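Aminopeptidase (Aneurinibacillus sp. AM-1, PDB 5IB9) probably acts as a zinc-dependent aminopeptidase, releasing residues from the amino ends of peptides, and carries a protease-associated domain beside its catalytic domain. Local coordinates at residues K306-L311 / K382-N387; D310-T315 / I362-E367. All coordinates share one frame; numbering follows the deposited sequence.

Contact 1 (K306-L311 / K382-N387); sequences KDAGDL and KEKLDN. With ZN (zinc ion), chain F; ZN (zinc ion), chain E; ZN (zinc ion), chain D.
K384 reaches out from the first turn of helix 382-400 to the backbone of the loop at A308 and G309, a worked example of a lysine bonding to peptide oxygens rather than to a carboxylate. The decisive interaction is polar: NZ of K384 donates to O of G309 at 3.1 Å, tilted 22° from the carbonyl plane, while O of A308 lies 2.9 Å from the same NZ. A further hydrogen bond runs from this ammonium to O of S305, so several carbonyl oxygens surround its charge. CG lies anti to the carbonyl carbon, and a bend at chi3 (103°), off the usual staggered values, turns the chain end into the loop. With an alanine here, the oxygens of G309 and S305 would probably lose their shared donor and the loop a polar tie to the helix.

Packing across the two segments is slight: CD2 of L311 meets the amide ND2 of N387 at 4.5 Å, while OD1 of N387 is bonded to S335. L311 also packs on V388 and I391 of the same helix.

Charge pairing occurs within the loop itself, where NZ of K306 meets OD1 of D307 on its syn side at 2.6 Å; the other oxygen of D307 accepts from W369.

Metal binding belongs to other faces of the helix. OE1 of E383 holds one zinc ion at 2.0 Å. The carboxylate of D386 spans two more: T13 joins OD1 on one zinc ion and D390 joins OD2 on the other, and a water apparently bridges the pair. This is a carboxylate-bridged dinuclear zinc site on the surface, distinct from the inhibitor-bound zinc centre, on a helix fastened to the loop that leads into strand 310-315 of the M28 peptidase domain.

Contact 2 (D310-T315 / I362-E367); sequences DLIMYT and IHAPVE. With BES (2-(3-amino-2-hydroxy-4-phenyl-butyrylamino)-4-methyl-pentanoic acid), chain H.
I312 and I362 face each other as an antiparallel hydrogen-bonded pair, and the contact illustrates how a short run of strand pairing can be closely packed at one end and sparsely packed at the other. N of I312 donates to O of I362 at 2.9 Å, and N of I362 returns a longer bond of 3.3 Å to O of I312. Their CG2 methyls lie 3.9 Å apart. The Y314 ring lies obliquely against I362, CD2 of Y314 being 3.5 Å from CG2 of I362, and takes CG2 of I312 over one face, while its OH approaches CB of A364. Since CG1 of I362 is anti to the backbone N (chi1 -179°), CD1 extends to the inhibitor's phenyl ring, 3.6 Å from its C11; CG1 of V366 touches the same ring.

On the opposite side of the pairing, L311 lays CD1 over one face of the H363 imidazole, 4.2 Å from the ring centroid, a CH-pi contact.

Toward D310 the side-chain packing thins. N of A364 donates to O of D310 at 3.0 Å, but D310 itself is exposed, on the rim of the contact. A cis peptide bond precedes P365.

The two short strand segments run at 117° to each other, and the pairing continues through Y314 and L360. On its other edge strand 310-315 pairs in parallel with strand 340-342, M313 and T315 bonding to G341, while helix 382-400 covers the L311 and H363 side with V388 and I391, and helix 322-334 packs on M313 and T315 through T324.

Overall arrangement
Both contacts start from the same run of chain, sharing D310 and L311, yet they show how chemistry follows place. Contact 1 is a surface contact, in which a loop is held to helix 382-400 mainly by a lysine and backbone oxygens, with zinc ions on other faces of the helix. Contact 2 is partly buried, built on strand hydrogen bonds and apolar side chains, and one side of it lines the inhibitor pocket. Their centres are 10 Å apart and they touch directly: N of G309 probably bonds to O of P365 (2.8 Å), and CE of K384 packs against ND1 of H363 (3.5 Å). H363, paired with L311 in the strands, thus also meets the helix.

Contact 1 (K306-L311 / K382-N387)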
ATOM      1  N   LYS A 306      20.584  27.733  11.124  1.00 16.58           N
ATOM      2  CA  LYS A 306      21.591  28.454  11.949  1.00 17.72           C
ATOM      3  C   LYS A 306      21.230  28.238  13.438  1.00 19.87           C
ATOM      4  O   LYS A 306      22.094  28.363  14.343  1.00 22.57           O
ATOM      5  CB  LYS A 306      21.552  29.945  11.567  1.00 17.52           C
ATOM      6  CG  LYS A 306      20.385  30.680  12.112  1.00 23.87           C
ATOM      7  CD  LYS A 306      20.392  32.185  11.571  1.00 26.47           C
ATOM      8  CE  LYS A 306      19.461  33.053  12.519  1.00 30.46           C
ATOM      9  NZ  LYS A 306      19.790  32.962  14.039  1.00 34.93           N
ATOM     10  N   ASP A 307      19.983  27.970  13.763  1.00 19.92           N
ATOM     11  CA  ASP A 307      19.550  27.853  15.128  1.00 21.11           C
ATOM     12  C   ASP A 307      19.404  26.445  15.716  1.00 20.87           C
ATOM     13  O   ASP A 307      18.751  26.239  16.750  1.00 22.78           O
ATOM     14  CB  ASP A 307      18.199  28.564  15.199  1.00 18.44           C
ATOM     15  CG  ASP A 307      18.307  30.070  15.030  1.00 25.98           C
ATOM     16  OD1 ASP A 307      19.385  30.691  15.323  1.00 24.82           O
ATOM     17  OD2 ASP A 307      17.287  30.639  14.594  1.00 26.46           O
ATOM     18  N   ALA A 308      19.918  25.435  14.991  1.00 17.88           N
ATOM     19  CA  ALA A 308      19.953  24.079  15.503  1.00 17.16           C
ATOM     20  C   ALA A 308      21.350  23.787  15.911  1.00 18.70           C
ATOM     21  O   ALA A 308      22.278  24.538  15.600  1.00 20.19           O
ATOM     22  CB  ALA A 308      19.576  23.110  14.314  1.00 16.95           C
ATOM     23  N   GLY A 309      21.507  22.595  16.483  1.00 19.76           N
ATOM     24  CA  GLY A 309      22.818  22.183  16.901  1.00 21.04           C
ATOM     25  C   GLY A 309      23.741  21.473  15.954  1.00 19.47           C
ATOM     26  O   GLY A 309      23.778  21.825  14.759  1.00 21.44           O
ATOM     27  N   ASP A 310      24.573  20.582  16.509  1.00 18.92           N
ATOM     28  CA  ASP A 310      25.631  20.003  15.679  1.00 19.19           C
ATOM     29  C   ASP A 310      24.980  18.832  14.884  1.00 15.72           C
ATOM     30  O   ASP A 310      23.994  18.282  15.290  1.00 15.27           O
ATOM     31  CB  ASP A 310      26.754  19.354  16.511  1.00 21.30           C
ATOM     32  CG  ASP A 310      27.438  20.336  17.493  1.00 29.79           C
ATOM     33  OD1 ASP A 310      27.800  19.883  18.621  1.00 37.42           O
ATOM     34  OD2 ASP A 310      27.618  21.504  17.110  1.00 29.33           O
ATOM     35  N   LEU A 311      25.647  18.464  13.820  1.00 13.37           N
ATOM     36  CA  LEU A 311      25.176  17.305  13.008  1.00 13.60           C
ATOM     37  C   LEU A 311      25.206  15.999  13.839  1.00 11.79           C
ATOM     38  O   LEU A 311      26.195  15.759  14.577  1.00 13.78           O
ATOM     39  CB  LEU A 311      26.099  17.241  11.762  1.00 13.70           C
ATOM     40  CG  LEU A 311      25.604  16.340  10.632  1.00 11.47           C
ATOM     41  CD1 LEU A 311      24.298  16.774  10.125  1.00 12.28           C
ATOM     42  CD2 LEU A 311      26.752  16.292   9.608  1.00 14.97           C
ATOM     43  N   LYS A 382      24.160  28.826   4.947  1.00 15.63           N
ATOM     44  CA  LYS A 382      24.867  28.258   3.827  1.00 15.06           C
ATOM     45  C   LYS A 382      26.048  27.389   4.270  1.00 14.29           C
ATOM     46  O   LYS A 382      26.370  26.359   3.666  1.00 14.39           O
ATOM     47  CB  LYS A 382      25.337  29.331   2.894  1.00 14.31           C
ATOM     48  CG  LYS A 382      24.155  30.047   2.216  1.00 21.18           C
ATOM     49  CD  LYS A 382      24.671  31.359   1.629  1.00 26.42           C
ATOM     50  CE  LYS A 382      25.389  31.127   0.334  1.00 32.30           C
ATOM     51  NZ  LYS A 382      25.361  32.511  -0.441  1.00 35.04           N
ATOM     52  N   GLU A 383      26.735  27.848   5.357  1.00 14.38           N
ATOM     53  CA  GLU A 383      27.875  27.064   5.777  1.00 13.16           C
ATOM     54  C   GLU A 383      27.486  25.656   6.251  1.00 15.60           C
ATOM     55  O   GLU A 383      28.232  24.693   5.972  1.00 14.42           O
ATOM     56  CB  GLU A 383      28.574  27.835   6.909  1.00 14.98           C
ATOM     57  CG  GLU A 383      29.860  27.243   7.488  1.00 16.90           C
ATOM     58  CD  GLU A 383      30.404  28.123   8.604  1.00 19.00           C
ATOM     59  OE1 GLU A 383      30.927  29.158   8.137  1.00 15.55           O
ATOM     60  OE2 GLU A 383      30.204  27.823   9.758  1.00 26.50           O
ATOM     61  N   LYS A 384      26.376  25.576   6.966  1.00 13.94           N
ATOM     62  CA  LYS A 384      25.843  24.279   7.464  1.00 13.54           C
ATOM     63  C   LYS A 384      25.465  23.458   6.243  1.00 15.20           C
ATOM     64  O   LYS A 384      25.770  22.257   6.201  1.00 13.56           O
ATOM     65  CB  LYS A 384      24.702  24.418   8.441  1.00 13.18           C
ATOM     66  CG  LYS A 384      25.225  25.028   9.766  1.00 19.87           C
ATOM     67  CD  LYS A 384      24.104  25.013  10.762  1.00 22.83           C
ATOM     68  CE  LYS A 384      24.198  23.956  11.778  1.00 25.77           C
ATOM     69  NZ  LYS A 384      23.576  24.420  13.025  1.00 21.59           N
ATOM     70  N   LEU A 385      24.701  24.009   5.304  1.00 12.33           N
ATOM     71  CA  LEU A 385      24.291  23.244   4.142  1.00 12.59           C
ATOM     72  C   LEU A 385      25.520  22.719   3.424  1.00 12.77           C
ATOM     73  O   LEU A 385      25.572  21.538   3.014  1.00 11.83           O
ATOM     74  CB  LEU A 385      23.553  24.154   3.121  1.00 12.36           C
ATOM     75  CG  LEU A 385      22.177  24.609   3.552  1.00 13.10           C
ATOM     76  CD1 LEU A 385      21.736  25.666   2.516  1.00 13.99           C
ATOM     77  CD2 LEU A 385      21.114  23.512   3.645  1.00 12.70           C
ATOM     78  N   ASP A 386      26.572  23.540   3.203  1.00 13.05           N
ATOM     79  CA  ASP A 386      27.733  23.114   2.551  1.00 12.50           C
ATOM     80  C   ASP A 386      28.437  21.973   3.335  1.00 10.84           C
ATOM     81  O   ASP A 386      28.991  21.053   2.706  1.00 12.75           O
ATOM     82  CB  ASP A 386      28.733  24.305   2.365  1.00 13.77           C
ATOM     83  CG  ASP A 386      29.969  23.903   1.528  1.00 15.28           C
ATOM     84  OD1 ASP A 386      29.897  23.776   0.288  1.00 14.66           O
ATOM     85  OD2 ASP A 386      31.117  23.626   2.157  1.00 17.95           O
ATOM     86  N   ASN A 387      28.474  22.074   4.682  1.00 11.39           N
ATOM     87  CA  ASN A 387      29.181  21.078   5.436  1.00 11.99           C
ATOM     88  C   ASN A 387      28.447  19.748   5.329  1.00 12.20           C
ATOM     89  O   ASN A 387      29.111  18.720   5.223  1.00 10.85           O
ATOM     90  CB  ASN A 387      29.162  21.540   6.894  1.00 14.96           C
ATOM     91  CG  ASN A 387      29.873  20.517   7.825  1.00 14.97           C
ATOM     92  OD1 ASN A 387      31.068  20.212   7.608  1.00 18.07           O
ATOM     93  ND2 ASN A 387      29.169  19.967   8.711  1.00 12.06           N
TER
HETATM   94 ZN    ZN F1005      31.332  30.411   9.586  1.00 18.45          ZN
HETATM   95 ZN    ZN E1004      31.221  23.683  -1.174  1.00 15.18          ZN
HETATM   96 ZN    ZN D1003      32.612  22.735   1.742  1.00 16.35          ZN
HETATM   97  O   HOH W   1      32.905  23.129  -0.023  1.00 15.24           O
HETATM   98  O   HOH W   2      33.900  23.812   3.002  1.00 16.40           O
HETATM   99  O   HOH W   3      34.781  22.884   2.761  1.00 19.65           O
HETATM  100  O   HOH W   4      31.538  25.714  -0.972  1.00 16.06           O
HETATM  101  O   HOH W   5      32.609  23.816  -2.918  1.00 16.34           O

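Contact 2 (D310-T315 / I362-E367)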
ATOM      1  N   ASP A 310      24.573  20.582  16.509  1.00 18.92           N
ATOM      2  CA  ASP A 310      25.631  20.003  15.679  1.00 19.19           C
ATOM      3  C   ASP A 310      24.980  18.832  14.884  1.00 15.72           C
ATOM      4  O   ASP A 310      23.994  18.282  15.290  1.00 15.27           O
ATOM      5  CB  ASP A 310      26.754  19.354  16.511  1.00 21.30           C
ATOM      6  CG  ASP A 310      27.438  20.336  17.493  1.00 29.79           C
ATOM      7  OD1 ASP A 310      27.800  19.883  18.621  1.00 37.42           O
ATOM      8  OD2 ASP A 310      27.618  21.504  17.110  1.00 29.33           O
ATOM      9  N   LEU A 311      25.647  18.464  13.820  1.00 13.37           N
ATOM     10  CA  LEU A 311      25.176  17.305  13.008  1.00 13.60           C
ATOM     11  C   LEU A 311      25.206  15.999  13.839  1.00 11.79           C
ATOM     12  O   LEU A 311      26.195  15.759  14.577  1.00 13.78           O
ATOM     13  CB  LEU A 311      26.099  17.241  11.762  1.00 13.70           C
ATOM     14  CG  LEU A 311      25.604  16.340  10.632  1.00 11.47           C
ATOM     15  CD1 LEU A 311      24.298  16.774  10.125  1.00 12.28           C
ATOM     16  CD2 LEU A 311      26.752  16.292   9.608  1.00 14.97           C
ATOM     17  N   ILE A 312      24.238  15.116  13.616  1.00 10.03           N
ATOM     18  CA  ILE A 312      24.277  13.804  14.222  1.00 14.53           C
ATOM     19  C   ILE A 312      23.714  12.832  13.199  1.00 12.86           C
ATOM     20  O   ILE A 312      22.940  13.236  12.296  1.00 12.27           O
ATOM     21  CB  ILE A 312      23.469  13.781  15.545  1.00 13.85           C
ATOM     22  CG1 ILE A 312      23.580  12.409  16.275  1.00 16.35           C
ATOM     23  CG2 ILE A 312      22.059  14.168  15.294  1.00 16.80           C
ATOM     24  CD1 ILE A 312      23.298  12.592  17.775  1.00 18.31           C
ATOM     25  N   MET A 313      24.038  11.560  13.372  1.00 12.12           N
ATOM     26  CA  MET A 313      23.392  10.536  12.506  1.00 11.74           C
ATOM     27  C   MET A 313      22.458   9.710  13.370  1.00 13.56           C
ATOM     28  O   MET A 313      22.905   9.175  14.352  1.00 16.30           O
ATOM     29  CB  MET A 313      24.447   9.602  12.009  1.00 11.37           C
ATOM     30  CG  MET A 313      25.513  10.298  11.200  1.00 11.20           C
ATOM     31  SD  MET A 313      26.856   9.256  10.575  1.00 13.28           S
ATOM     32  CE  MET A 313      27.674   8.776  12.143  1.00 15.72           C
ATOM     33  N   TYR A 314      21.196   9.514  12.972  1.00 10.91           N
ATOM     34  CA  TYR A 314      20.292   8.715  13.773  1.00 12.25           C
ATOM     35  C   TYR A 314      19.924   7.437  13.034  1.00 12.10           C
ATOM     36  O   TYR A 314      19.612   7.422  11.839  1.00 13.32           O
ATOM     37  CB  TYR A 314      19.000   9.464  14.008  1.00 13.67           C
ATOM     38  CG  TYR A 314      19.048  10.525  15.096  1.00 14.27           C
ATOM     39  CD1 TYR A 314      19.595  10.264  16.328  1.00 12.30           C
ATOM     40  CD2 TYR A 314      18.572  11.781  14.824  1.00 15.16           C
ATOM     41  CE1 TYR A 314      19.635  11.312  17.323  1.00 19.16           C
ATOM     42  CE2 TYR A 314      18.605  12.858  15.829  1.00 17.36           C
ATOM     43  CZ  TYR A 314      19.102  12.550  17.049  1.00 18.25           C
ATOM     44  OH  TYR A 314      19.194  13.550  18.029  1.00 20.10           O
ATOM     45  N   THR A 315      19.925   6.307  13.768  1.00 12.98           N
ATOM     46  CA  THR A 315      19.477   5.083  13.223  1.00 11.54           C
ATOM     47  C   THR A 315      18.230   4.592  14.022  1.00 11.80           C
ATOM     48  O   THR A 315      18.063   4.969  15.219  1.00 12.81           O
ATOM     49  CB  THR A 315      20.532   3.958  13.177  1.00 12.17           C
ATOM     50  OG1 THR A 315      20.839   3.657  14.556  1.00 13.51           O
ATOM     51  CG2 THR A 315      21.801   4.473  12.481  1.00 14.49           C
ATOM     52  N   ILE A 362      20.907  15.085  10.482  1.00 10.90           N
ATOM     53  CA  ILE A 362      20.052  16.213  10.984  1.00 10.71           C
ATOM     54  C   ILE A 362      20.890  16.957  11.991  1.00 12.05           C
ATOM     55  O   ILE A 362      21.822  16.371  12.596  1.00 12.20           O
ATOM     56  CB  ILE A 362      18.828  15.632  11.666  1.00 11.78           C
ATOM     57  CG1 ILE A 362      17.904  16.770  12.166  1.00 14.20           C
ATOM     58  CG2 ILE A 362      19.152  14.592  12.751  1.00 12.81           C
ATOM     59  CD1 ILE A 362      16.432  16.240  12.436  1.00 15.81           C
ATOM     60  N   HIS A 363      20.616  18.281  12.090  1.00 12.10           N
ATOM     61  CA  HIS A 363      21.294  19.042  13.161  1.00 12.52           C
ATOM     62  C   HIS A 363      20.402  18.973  14.418  1.00 12.71           C
ATOM     63  O   HIS A 363      19.251  19.290  14.368  1.00 14.66           O
ATOM     64  CB  HIS A 363      21.514  20.454  12.777  1.00 10.84           C
ATOM     65  CG  HIS A 363      22.413  20.629  11.597  1.00 12.23           C
ATOM     66  ND1 HIS A 363      23.781  20.514  11.619  1.00 16.11           N
ATOM     67  CD2 HIS A 363      22.081  20.924  10.314  1.00  9.48           C
ATOM     68  CE1 HIS A 363      24.268  20.705  10.386  1.00  9.27           C
ATOM     69  NE2 HIS A 363      23.241  20.977   9.597  1.00 15.98           N
ATOM     70  N   ALA A 364      21.029  18.542  15.535  1.00 14.53           N
ATOM     71  CA  ALA A 364      20.271  18.285  16.785  1.00 18.26           C
ATOM     72  C   ALA A 364      21.085  18.849  17.959  1.00 19.22           C
ATOM     73  O   ALA A 364      22.294  18.913  17.940  1.00 20.71           O
ATOM     74  CB  ALA A 364      20.047  16.774  16.970  1.00 19.14           C
ATOM     75  N   PRO A 365      20.369  19.387  18.964  1.00 23.07           N
ATOM     76  CA  PRO A 365      18.927  19.551  19.048  1.00 22.07           C
ATOM     77  C   PRO A 365      18.412  20.541  17.963  1.00 19.91           C
ATOM     78  O   PRO A 365      19.116  21.509  17.538  1.00 21.50           O
ATOM     79  CB  PRO A 365      18.720  20.101  20.500  1.00 25.12           C
ATOM     80  CG  PRO A 365      20.010  20.767  20.781  1.00 24.84           C
ATOM     81  CD  PRO A 365      21.079  19.907  20.148  1.00 24.05           C
ATOM     82  N   VAL A 366      17.184  20.283  17.569  1.00 21.84           N
ATOM     83  CA  VAL A 366      16.582  21.023  16.478  1.00 21.99           C
ATOM     84  C   VAL A 366      16.231  22.448  16.934  1.00 21.19           C
ATOM     85  O   VAL A 366      16.065  22.741  18.136  1.00 24.10           O
ATOM     86  CB  VAL A 366      15.352  20.370  15.852  1.00 22.74           C
ATOM     87  CG1 VAL A 366      15.684  18.879  15.398  1.00 26.82           C
ATOM     88  CG2 VAL A 366      14.097  20.395  16.776  1.00 24.97           C
ATOM     89  N   GLU A 367      16.098  23.327  15.973  1.00 20.24           N
ATOM     90  CA  GLU A 367      15.758  24.745  16.216  1.00 18.66           C
ATOM     91  C   GLU A 367      14.341  24.900  16.782  1.00 19.64           C
ATOM     92  O   GLU A 367      13.483  24.001  16.715  1.00 19.43           O
ATOM     93  CB  GLU A 367      15.869  25.430  14.879  1.00 20.16           C
ATOM     94  CG  GLU A 367      14.758  24.933  13.919  1.00 20.86           C
ATOM     95  CD  GLU A 367      15.277  23.913  12.944  1.00 22.10           C
ATOM     96  OE1 GLU A 367      16.148  23.094  13.291  1.00 20.66           O
ATOM     97  OE2 GLU A 367      14.865  24.007  11.731  1.00 21.04           O
TER
HETATM   98  N2  BES H1007      12.117  16.175  10.384  1.00 29.66           N
HETATM   99  C1  BES H1007      11.006  15.613  11.151  1.00 27.97           C
HETATM  100  C6  BES H1007      11.567  14.549  12.092  1.00 33.25           C
HETATM  101  C7  BES H1007      12.425  15.000  13.269  1.00 35.98           C
HETATM  102  C8  BES H1007      12.151  16.170  14.020  1.00 34.28           C
HETATM  103  C12 BES H1007      13.516  14.180  13.634  1.00 37.64           C
HETATM  104  C9  BES H1007      12.970  16.499  15.121  1.00 36.77           C
HETATM  105  C11 BES H1007      14.346  14.517  14.741  1.00 37.15           C
HETATM  106  C10 BES H1007      14.065  15.683  15.471  1.00 38.14           C
HETATM  107  C2  BES H1007       9.957  15.024  10.201  1.00 30.12           C
HETATM  108  O2  BES H1007       9.835  16.071   9.240  1.00 16.18           O
HETATM  109  C3  BES H1007       8.709  14.905  11.006  1.00 31.36           C
HETATM  110  O3  BES H1007       8.182  15.940  11.399  1.00 33.29           O
HETATM  111  N1  BES H1007       8.312  13.720  11.316  1.00 31.73           N
HETATM  112  C4  BES H1007       7.136  13.562  12.178  1.00 32.45           C
HETATM  113  C13 BES H1007       6.991  12.055  12.299  1.00 32.18           C
HETATM  114  C14 BES H1007       6.693  11.339  10.977  1.00 36.21           C
HETATM  115  C15 BES H1007       6.464   9.888  11.380  1.00 33.67           C
HETATM  116  C16 BES H1007       5.528  11.921  10.174  1.00 31.23           C
HETATM  117  C5  BES H1007       7.360  14.042  13.606  1.00 38.43           C
HETATM  118  O1  BES H1007       6.351  14.265  14.338  1.00 42.14           O
HETATM  119  O4  BES H1007       8.499  14.206  14.080  1.00 34.51           O